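Local coordinates for protein cycloalternan-forming enzyme (Listeria monocytogenes serovar 1/2a, PDB 5F7U) that belongs to glycoside hydrolase family 31, with a TIM-barrel domain and a family 6 carbohydrate-binding module, and binds glycans at several sites, at residues A424-D429 / L526-I531; D508-D513 / P563-S568; D532-N537 / F571-S576. The protein carries 1 engineered substitution. All coordinates share one frame; numbering follows the deposited sequence.

Contact 1: residues A424-D429 / L526-I531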
loop_
_atom_site.group_PDB
_atom_site.type_symbol
_atom_site.label_atom_id
_atom_site.label_comp_id
_atom_site.label_asym_id
_atom_site.label_seq_id
_atom_site.Cartn_x
_atom_site.Cartn_y
_atom_site.Cartn_z
ATOM N N ALA A 424 -27.608 -8.825 -24.715
ATOM C CA ALA A 424 -26.388 -8.031 -24.877
ATOM C C ALA A 424 -26.324 -7.381 -26.250
ATOM O O ALA A 424 -26.889 -7.909 -27.224
ATOM C CB ALA A 424 -25.158 -8.893 -24.632
ATOM N N PHE A 425 -25.667 -6.220 -26.308
ATOM C CA PHE A 425 -25.361 -5.539 -27.565
ATOM C C PHE A 425 -24.007 -5.977 -28.128
ATOM O O PHE A 425 -23.114 -6.416 -27.379
ATOM C CB PHE A 425 -25.330 -4.015 -27.365
ATOM C CG PHE A 425 -26.666 -3.407 -27.057
ATOM C CD1 PHE A 425 -27.125 -3.316 -25.739
ATOM C CD2 PHE A 425 -27.472 -2.915 -28.082
ATOM C CE1 PHE A 425 -28.371 -2.760 -25.457
ATOM C CE2 PHE A 425 -28.720 -2.354 -27.801
ATOM C CZ PHE A 425 -29.169 -2.280 -26.487
ATOM N N SER A 426 -23.876 -5.859 -29.447
ATOM C CA SER A 426 -22.594 -5.930 -30.139
ATOM C C SER A 426 -22.309 -4.509 -30.625
ATOM O O SER A 426 -23.196 -3.634 -30.520
ATOM C CB SER A 426 -22.674 -6.907 -31.318
ATOM O OG SER A 426 -23.050 -8.202 -30.884
ATOM N N TYR A 427 -21.088 -4.278 -31.139
ATOM C CA TYR A 427 -20.690 -2.957 -31.665
ATOM C C TYR A 427 -21.588 -2.454 -32.823
ATOM O O TYR A 427 -21.941 -1.266 -32.869
ATOM C CB TYR A 427 -19.244 -2.996 -32.141
ATOM C CG TYR A 427 -18.616 -1.637 -32.395
ATOM C CD1 TYR A 427 -18.188 -0.843 -31.330
ATOM C CD2 TYR A 427 -18.434 -1.151 -33.702
ATOM C CE1 TYR A 427 -17.596 0.396 -31.552
ATOM C CE2 TYR A 427 -17.852 0.097 -33.932
ATOM C CZ TYR A 427 -17.418 0.854 -32.850
ATOM O OH TYR A 427 -16.841 2.096 -33.030
ATOM N N ASP A 428 -21.943 -3.377 -33.721
ATOM C CA ASP A 428 -22.783 -3.114 -34.900
ATOM C C ASP A 428 -24.205 -2.683 -34.578
ATOM O O ASP A 428 -24.900 -2.167 -35.456
ATOM C CB ASP A 428 -22.851 -4.356 -35.803
ATOM C CG ASP A 428 -21.533 -4.660 -36.486
ATOM O OD1 ASP A 428 -20.598 -3.829 -36.415
ATOM O OD2 ASP A 428 -21.422 -5.751 -37.097
ATOM N N ASP A 429 -24.650 -2.922 -33.343
ATOM C CA ASP A 429 -25.995 -2.506 -32.923
ATOM C C ASP A 429 -26.114 -0.988 -32.774
ATOM O O ASP A 429 -27.217 -0.449 -32.782
ATOM C CB ASP A 429 -26.399 -3.201 -31.612
ATOM C CG ASP A 429 -26.748 -4.679 -31.799
ATOM O OD1 ASP A 429 -27.335 -5.062 -32.845
ATOM O OD2 ASP A 429 -26.453 -5.467 -30.879
ATOM N N LEU A 526 -14.649 -4.986 -24.762
ATOM C CA LEU A 526 -13.379 -5.706 -24.767
ATOM C C LEU A 526 -13.101 -6.346 -26.134
ATOM O O LEU A 526 -12.021 -6.165 -26.694
ATOM C CB LEU A 526 -13.381 -6.743 -23.644
ATOM C CG LEU A 526 -13.272 -6.143 -22.229
ATOM C CD1 LEU A 526 -13.941 -7.047 -21.215
ATOM C CD2 LEU A 526 -11.831 -5.906 -21.828
ATOM N N THR A 527 -14.082 -7.057 -26.682
ATOM C CA THR A 527 -13.842 -7.847 -27.888
ATOM C C THR A 527 -13.747 -6.970 -29.148
ATOM O O THR A 527 -12.928 -7.252 -30.033
ATOM C CB THR A 527 -14.906 -8.946 -28.070
ATOM O OG1 THR A 527 -16.196 -8.347 -28.123
ATOM C CG2 THR A 527 -14.875 -9.921 -26.900
ATOM N N GLU A 528 -14.568 -5.916 -29.220
ATOM C CA GLU A 528 -14.688 -5.096 -30.435
ATOM C C GLU A 528 -14.134 -3.675 -30.279
ATOM O O GLU A 528 -13.435 -3.180 -31.167
ATOM C CB GLU A 528 -16.149 -5.046 -30.895
ATOM C CG GLU A 528 -16.755 -6.431 -31.098
ATOM C CD GLU A 528 -18.186 -6.391 -31.551
ATOM O OE1 GLU A 528 -18.394 -6.560 -32.770
ATOM O OE2 GLU A 528 -19.100 -6.212 -30.706
ATOM N N VAL A 529 -14.462 -3.008 -29.176
ATOM C CA VAL A 529 -13.940 -1.655 -28.935
ATOM C C VAL A 529 -12.459 -1.732 -28.546
ATOM O O VAL A 529 -11.686 -0.810 -28.833
ATOM C CB VAL A 529 -14.774 -0.871 -27.882
ATOM C CG1 VAL A 529 -14.269 0.554 -27.741
ATOM C CG2 VAL A 529 -16.247 -0.848 -28.269
ATOM N N GLY A 530 -12.069 -2.845 -27.919
ATOM C CA GLY A 530 -10.668 -3.134 -27.596
ATOM C C GLY A 530 -10.080 -2.471 -26.361
ATOM O O GLY A 530 -8.872 -2.208 -26.314
ATOM N N ILE A 531 -10.911 -2.211 -25.354
ATOM C CA ILE A 531 -10.392 -1.596 -24.119
ATOM C C ILE A 531 -9.455 -2.527 -23.331
ATOM O O ILE A 531 -9.427 -3.757 -23.562
ATOM C CB ILE A 531 -11.516 -1.017 -23.226
ATOM C CG1 ILE A 531 -12.317 -2.135 -22.554
ATOM C CG2 ILE A 531 -12.371 -0.035 -24.025
ATOM C CD1 ILE A 531 -13.243 -1.677 -21.422
HETATM O O HOH W 1 -20.099 -8.544 -29.433
HETATM O O HOH W 2 -20.809 -6.255 -34.024
#

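Contact 2: residues D508-D513 / P563-S568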
loop_
_atom_site.group_PDB
_atom_site.type_symbol
_atom_site.label_atom_id
_atom_site.label_comp_id
_atom_site.label_asym_id
_atom_site.label_seq_id
_atom_site.Cartn_x
_atom_site.Cartn_y
_atom_site.Cartn_z
ATOM N N ASP A 508 -25.728 -8.703 -7.573
ATOM C CA ASP A 508 -25.218 -9.664 -6.613
ATOM C C ASP A 508 -24.025 -10.428 -7.183
ATOM O O ASP A 508 -24.203 -11.428 -7.893
ATOM C CB ASP A 508 -26.334 -10.621 -6.175
ATOM C CG ASP A 508 -25.861 -11.661 -5.155
ATOM O OD1 ASP A 508 -24.648 -11.694 -4.794
ATOM O OD2 ASP A 508 -26.724 -12.447 -4.699
ATOM N N PHE A 509 -22.812 -9.965 -6.863
ATOM C CA PHE A 509 -21.583 -10.588 -7.367
ATOM C C PHE A 509 -21.289 -11.972 -6.797
ATOM O O PHE A 509 -20.363 -12.638 -7.255
ATOM C CB PHE A 509 -20.379 -9.623 -7.292
ATOM C CG PHE A 509 -20.446 -8.543 -8.323
ATOM C CD1 PHE A 509 -19.982 -8.775 -9.621
ATOM C CD2 PHE A 509 -21.046 -7.315 -8.028
ATOM C CE1 PHE A 509 -20.081 -7.783 -10.599
ATOM C CE2 PHE A 509 -21.141 -6.321 -8.997
ATOM C CZ PHE A 509 -20.665 -6.567 -10.292
ATOM N N THR A 510 -22.114 -12.432 -5.856
ATOM C CA THR A 510 -22.016 -13.819 -5.353
ATOM C C THR A 510 -22.744 -14.809 -6.269
ATOM O O THR A 510 -22.598 -16.032 -6.122
ATOM C CB THR A 510 -22.519 -13.996 -3.884
ATOM O OG1 THR A 510 -23.952 -13.995 -3.812
ATOM C CG2 THR A 510 -21.942 -12.944 -2.949
ATOM N N ASN A 511 -23.530 -14.271 -7.200
ATOM C CA ASN A 511 -24.423 -15.050 -8.039
ATOM C C ASN A 511 -23.751 -15.183 -9.411
ATOM O O ASN A 511 -23.716 -14.224 -10.168
ATOM C CB ASN A 511 -25.787 -14.328 -8.099
ATOM C CG ASN A 511 -26.825 -15.035 -8.965
ATOM O OD1 ASN A 511 -26.494 -15.795 -9.874
ATOM N ND2 ASN A 511 -28.095 -14.740 -8.708
ATOM N N LYS A 512 -23.209 -16.370 -9.713
ATOM C CA LYS A 512 -22.433 -16.561 -10.949
ATOM C C LYS A 512 -23.230 -16.205 -12.214
ATOM O O LYS A 512 -22.692 -15.560 -13.114
ATOM C CB LYS A 512 -21.854 -17.984 -11.027
ATOM C CG LYS A 512 -20.829 -18.195 -12.145
ATOM C CD LYS A 512 -20.622 -19.689 -12.393
ATOM C CE LYS A 512 -19.868 -19.951 -13.695
ATOM N NZ LYS A 512 -19.401 -21.366 -13.732
ATOM N N ASP A 513 -24.505 -16.600 -12.263
ATOM C CA ASP A 513 -25.389 -16.238 -13.379
ATOM C C ASP A 513 -25.576 -14.707 -13.516
ATOM O O ASP A 513 -25.568 -14.183 -14.630
ATOM C CB ASP A 513 -26.761 -16.918 -13.270
ATOM C CG ASP A 513 -26.696 -18.450 -13.359
ATOM O OD1 ASP A 513 -25.741 -19.033 -13.911
ATOM O OD2 ASP A 513 -27.661 -19.076 -12.883
ATOM N N PRO A 563 -17.208 -5.443 -2.049
ATOM C CA PRO A 563 -16.345 -4.776 -3.030
ATOM C C PRO A 563 -15.315 -5.681 -3.689
ATOM O O PRO A 563 -15.053 -5.517 -4.896
ATOM C CB PRO A 563 -15.656 -3.662 -2.206
ATOM C CG PRO A 563 -15.857 -4.078 -0.760
ATOM C CD PRO A 563 -17.221 -4.694 -0.771
ATOM N N THR A 564 -14.732 -6.615 -2.933
ATOM C CA THR A 564 -13.755 -7.550 -3.508
ATOM C C THR A 564 -14.402 -8.577 -4.440
ATOM O O THR A 564 -13.803 -8.949 -5.458
ATOM C CB THR A 564 -12.862 -8.127 -2.406
ATOM O OG1 THR A 564 -12.173 -7.030 -1.817
ATOM C CG2 THR A 564 -11.794 -9.102 -2.947
ATOM N N ASP A 565 -15.630 -8.988 -4.150
ATOM C CA ASP A 565 -16.358 -9.851 -5.097
ATOM C C ASP A 565 -16.592 -9.124 -6.417
ATOM O O ASP A 565 -16.401 -9.693 -7.502
ATOM C CB ASP A 565 -17.691 -10.299 -4.489
ATOM C CG ASP A 565 -17.538 -11.422 -3.478
ATOM O OD1 ASP A 565 -16.450 -12.043 -3.388
ATOM O OD2 ASP A 565 -18.541 -11.711 -2.787
ATOM N N TYR A 566 -16.987 -7.853 -6.306
ATOM C CA TYR A 566 -17.223 -6.994 -7.460
ATOM C C TYR A 566 -15.930 -6.779 -8.260
ATOM O O TYR A 566 -15.884 -7.015 -9.474
ATOM C CB TYR A 566 -17.807 -5.669 -6.932
ATOM C CG TYR A 566 -17.607 -4.401 -7.763
ATOM C CD1 TYR A 566 -17.924 -4.355 -9.136
ATOM C CD2 TYR A 566 -17.194 -3.221 -7.145
ATOM C CE1 TYR A 566 -17.766 -3.179 -9.867
ATOM C CE2 TYR A 566 -17.039 -2.040 -7.872
ATOM C CZ TYR A 566 -17.359 -2.025 -9.231
ATOM O OH TYR A 566 -17.224 -0.859 -9.972
ATOM N N VAL A 567 -14.882 -6.333 -7.572
ATOM C CA VAL A 567 -13.636 -5.981 -8.259
ATOM C C VAL A 567 -13.013 -7.220 -8.904
ATOM O O VAL A 567 -12.559 -7.175 -10.070
ATOM C CB VAL A 567 -12.662 -5.284 -7.278
ATOM C CG1 VAL A 567 -11.232 -5.227 -7.827
ATOM C CG2 VAL A 567 -13.161 -3.876 -6.979
ATOM N N SER A 568 -12.985 -8.325 -8.154
ATOM C CA SER A 568 -12.407 -9.563 -8.691
ATOM C C SER A 568 -13.210 -10.087 -9.882
ATOM O O SER A 568 -12.611 -10.573 -10.852
ATOM C CB SER A 568 -12.276 -10.640 -7.610
ATOM O OG SER A 568 -13.544 -11.075 -7.140
#

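Contact 3: residues D532-N537 / F571-S576. Engineered in segment 532-537: N537 (natural residue Asp). With GLC (alpha-D-glucopyranose), chain F.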
loop_
_atom_site.group_PDB
_atom_site.type_symbol
_atom_site.label_atom_id
_atom_site.label_comp_id
_atom_site.label_asym_id
_atom_site.label_seq_id
_atom_site.Cartn_x
_atom_site.Cartn_y
_atom_site.Cartn_z
ATOM N N ASP A 532 -8.738 -1.938 -22.377
ATOM C CA ASP A 532 -7.685 -2.617 -21.643
ATOM C C ASP A 532 -7.998 -2.761 -20.164
ATOM O O ASP A 532 -7.102 -2.989 -19.358
ATOM C CB ASP A 532 -6.369 -1.859 -21.863
ATOM C CG ASP A 532 -6.033 -1.746 -23.333
ATOM O OD1 ASP A 532 -5.675 -2.780 -23.907
ATOM O OD2 ASP A 532 -6.201 -0.662 -23.926
ATOM N N GLY A 533 -9.274 -2.635 -19.802
ATOM C CA GLY A 533 -9.676 -2.908 -18.430
ATOM C C GLY A 533 -10.692 -1.897 -17.944
ATOM O O GLY A 533 -11.220 -1.110 -18.725
ATOM N N PHE A 534 -10.960 -1.950 -16.654
ATOM C CA PHE A 534 -11.998 -1.123 -16.048
ATOM C C PHE A 534 -11.502 -0.438 -14.794
ATOM O O PHE A 534 -10.739 -1.027 -14.000
ATOM C CB PHE A 534 -13.195 -1.982 -15.659
ATOM C CG PHE A 534 -13.863 -2.668 -16.819
ATOM C CD1 PHE A 534 -14.704 -1.957 -17.661
ATOM C CD2 PHE A 534 -13.634 -4.030 -17.077
ATOM C CE1 PHE A 534 -15.346 -2.594 -18.741
ATOM C CE2 PHE A 534 -14.251 -4.669 -18.162
ATOM C CZ PHE A 534 -15.120 -3.947 -18.985
ATOM N N LYS A 535 -11.970 0.792 -14.608
ATOM C CA LYS A 535 -11.829 1.472 -13.322
ATOM C C LYS A 535 -13.102 1.211 -12.537
ATOM O O LYS A 535 -14.106 1.910 -12.697
ATOM C CB LYS A 535 -11.543 2.976 -13.493
ATOM C CG LYS A 535 -11.421 3.738 -12.142
ATOM C CD LYS A 535 -11.039 5.206 -12.377
ATOM C CE LYS A 535 -10.835 5.903 -11.024
ATOM N NZ LYS A 535 -10.453 7.352 -11.176
ATOM N N THR A 536 -13.043 0.177 -11.708
ATOM C CA THR A 536 -14.197 -0.283 -10.941
ATOM C C THR A 536 -14.283 0.470 -9.628
ATOM O O THR A 536 -13.615 0.137 -8.651
ATOM C CB THR A 536 -14.146 -1.810 -10.738
ATOM O OG1 THR A 536 -12.789 -2.224 -10.593
ATOM C CG2 THR A 536 -14.734 -2.508 -11.949
ATOM N N ASN A 537 -15.075 1.529 -9.653
ATOM C CA ASN A 537 -15.273 2.407 -8.512
ATOM C C ASN A 537 -16.418 1.932 -7.638
ATOM O O ASN A 537 -17.233 1.120 -8.052
ATOM C CB ASN A 537 -15.648 3.793 -9.036
ATOM C CG ASN A 537 -15.034 4.902 -8.217
ATOM O OD1 ASN A 537 -14.956 4.847 -6.995
ATOM N ND2 ASN A 537 -14.530 5.900 -8.917
ATOM N N PHE A 571 -12.195 -7.985 -12.855
ATOM C CA PHE A 571 -10.783 -8.205 -13.177
ATOM C C PHE A 571 -10.618 -9.521 -13.950
ATOM O O PHE A 571 -9.968 -9.550 -15.001
ATOM C CB PHE A 571 -9.925 -8.241 -11.895
ATOM C CG PHE A 571 -8.448 -8.482 -12.142
ATOM C CD1 PHE A 571 -7.635 -7.484 -12.699
ATOM C CD2 PHE A 571 -7.862 -9.702 -11.796
ATOM C CE1 PHE A 571 -6.272 -7.712 -12.923
ATOM C CE2 PHE A 571 -6.510 -9.940 -12.029
ATOM C CZ PHE A 571 -5.706 -8.942 -12.581
ATOM N N ASP A 572 -11.223 -10.588 -13.419
ATOM C CA ASP A 572 -11.161 -11.918 -14.051
ATOM C C ASP A 572 -11.840 -11.913 -15.410
ATOM O O ASP A 572 -11.328 -12.487 -16.376
ATOM C CB ASP A 572 -11.836 -12.982 -13.180
ATOM C CG ASP A 572 -11.098 -13.233 -11.872
ATOM O OD1 ASP A 572 -9.968 -12.728 -11.698
ATOM O OD2 ASP A 572 -11.682 -13.934 -11.008
ATOM N N PHE A 573 -12.994 -11.259 -15.478
ATOM C CA PHE A 573 -13.731 -11.166 -16.746
ATOM C C PHE A 573 -12.913 -10.466 -17.837
ATOM O O PHE A 573 -12.792 -10.988 -18.954
ATOM C CB PHE A 573 -15.079 -10.478 -16.539
ATOM C CG PHE A 573 -15.740 -10.041 -17.821
ATOM C CD1 PHE A 573 -16.193 -10.986 -18.741
ATOM C CD2 PHE A 573 -15.913 -8.680 -18.097
ATOM C CE1 PHE A 573 -16.817 -10.583 -19.942
ATOM C CE2 PHE A 573 -16.536 -8.274 -19.282
ATOM C CZ PHE A 573 -16.973 -9.222 -20.205
ATOM N N ALA A 574 -12.357 -9.298 -17.524
ATOM C CA ALA A 574 -11.582 -8.539 -18.506
ATOM C C ALA A 574 -10.368 -9.340 -18.991
ATOM O O ALA A 574 -10.121 -9.412 -20.188
ATOM C CB ALA A 574 -11.170 -7.190 -17.938
ATOM N N LYS A 575 -9.661 -9.968 -18.052
ATOM C CA LYS A 575 -8.487 -10.795 -18.351
ATOM C C LYS A 575 -8.799 -12.008 -19.204
ATOM O O LYS A 575 -7.967 -12.433 -20.028
ATOM C CB LYS A 575 -7.806 -11.228 -17.049
ATOM C CG LYS A 575 -6.641 -10.355 -16.668
ATOM C CD LYS A 575 -5.771 -11.003 -15.582
ATOM C CE LYS A 575 -4.739 -11.942 -16.174
ATOM N NZ LYS A 575 -3.709 -12.394 -15.179
ATOM N N SER A 576 -10.008 -12.554 -19.036
ATOM C CA SER A 576 -10.451 -13.712 -19.816
ATOM C C SER A 576 -10.503 -13.408 -21.314
ATOM O O SER A 576 -10.274 -14.296 -22.141
ATOM C CB SER A 576 -11.789 -14.266 -19.288
ATOM O OG SER A 576 -12.938 -13.574 -19.780
HETATM C C1 GLC F . -15.629 8.718 -7.539
HETATM C C2 GLC F . -14.118 8.439 -7.700
HETATM C C3 GLC F . -13.386 9.525 -8.514
HETATM C C4 GLC F . -14.103 9.763 -9.853
HETATM C C5 GLC F . -15.624 9.867 -9.668
HETATM C C6 GLC F . -16.391 9.941 -10.978
HETATM O O2 GLC F . -13.525 8.153 -6.429
HETATM O O3 GLC F . -12.023 9.152 -8.780
HETATM O O4 GLC F . -13.612 10.969 -10.467
HETATM O O5 GLC F . -16.186 8.809 -8.866
HETATM O O6 GLC F . -17.759 10.224 -10.622
#

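Contact 1: residues A424-D429 / L526-I531
Y427 and E528 bring the two backbones to their nearest approach, with CA atoms 6.5 Å apart, where a 3-10 turn at 427-429 faces E528 and V529. The bond across the gap runs from the backbone N of Y427 to OE2 of E528, at 2.8 Å. It is close to straight, with an N-H...O angle of 163°, but the N-H comes in from above the carboxylate plane. E528 reaches it with CG anti to its own carbonyl carbon (chi1 -55°) and an extended chain beyond. Its CD also lies against CB of Y427. Two waters complete the grip on the carboxylate. One donates to OE2, the other donates to OE1 and accepts from N of D428. Alongside this bond, the Y427 and V529 side chains cross at about a right angle, and CG2 of V529 packs on CD1 of Y427 at 3.6 Å. The OH of Y427 bonds to N of K440, near the start of helix 439-448. Just before the turn, N of S426 donates to OD2 of D429 at 3.0 Å. The arrangement is a carboxylate holding the first N-H of a 3-10 turn, on the periphery of the family 31 TIM-barrel domain.

Contact 2: residues D508-D513 / P563-S568
F509 lays one ring face on the backbone of helix 555-577, over CA of Y566. That CA is 3.9 Å from the centroid of the F509 ring and 18° off the ring normal, so the contact is a CH-pi interaction. The CA sits toward the rim of the ring, nearest CG. With CG of Y566 anti to its backbone N (chi1 154°), the Y566 side chain runs beside F509 and points the same way. Their rings meet obliquely, with planes at 45°, and are neither stacked nor edge-to-face. The closest ring atoms are CZ of F509 and CD1 of Y566, 3.7 Å apart. The OH end of Y566 goes on to bond with the backbone O of N537, an engineered residue just past barrel strand 534-536. W518 meets the F509 ring edge-to-face.

At the other end of the contact, CB of F509 lies 3.9 Å from CB of D565. CG2 of T510 touches OD2 of D565 at 3.6 Å, a contact of methyl with carboxylate oxygen. T510 turns this methyl to the helix while its OG1 faces back to D508. OD1 of D508 accepts from N of T510 at 2.8 Å and from OG1 of T510 at 2.6 Å. The first bond makes an Asx turn, inside a type I beta turn from D508 to N511. OD2 of D508 accepts from N of S550, so both carboxylate oxygens are engaged. N511 follows as N-cap of helix 512-520.

The chemistry is therefore divided. Polar groups fix the turn from within, while the join to helix 555-577 rests on aromatic and van der Waals packing.

Contact 3: residues D532-N537 / F571-S576
F534 meets A574 and F573 through apolar contact alone, directly after G533, whose backbone angles (phi 139°, psi -170°) are uncommon for any residue but glycine. CE2 of F534 lies 4.0 Å from CB of A574 and 4.3 Å from CD2 of F573. Both partners approach the F534 ring obliquely. A574 meets it with its methyl. The CB of F573 does not point at the strand, but the end of its ring comes nearer. The residue after F534, K535, points the other way, into the barrel. Its chain is fully extended, with CG anti to the backbone N (chi1 179°), and NZ of K535 makes a weak bond of 3.4 Å to O3 of the alpha-D-glucopyranose. NZ also forms a salt bridge with E400 and a cation-pi contact with W599. N537, an engineered residue that is Asp in nature, belongs to the same pocket. Y570, one turn earlier on helix 555-577, meets the F534 ring edge-to-face. L526 of helix 523-527 touches F534, F573 and A574. The contact thus packs strand 534-536, which lies between strands 452-457 and 584-585 of the barrel, against helix 555-577 outside it.

How the contacts relate
From the N terminus, segment 424-429 comes first, in the loop between strand 396-399 and helix 439-448. Segment 508-513 follows and starts helix 512-520. Contact 1 then closes a loop of 96 residues at 526-531, and contact 3 opens directly at 532. Contact 2 closes at 563-568, so it crosses both contact 1 and contact 3. Contact 3 closes last, farther along helix 555-577. Contacts 1 and 3 are in series and touch by apolar packing. Contacts 2 and 3 share helix 555-577 and are also joined by the bond from Y566 to N537. Together they tie barrel strand 534-536, its outer helices and a surface loop into one side of the TIM barrel.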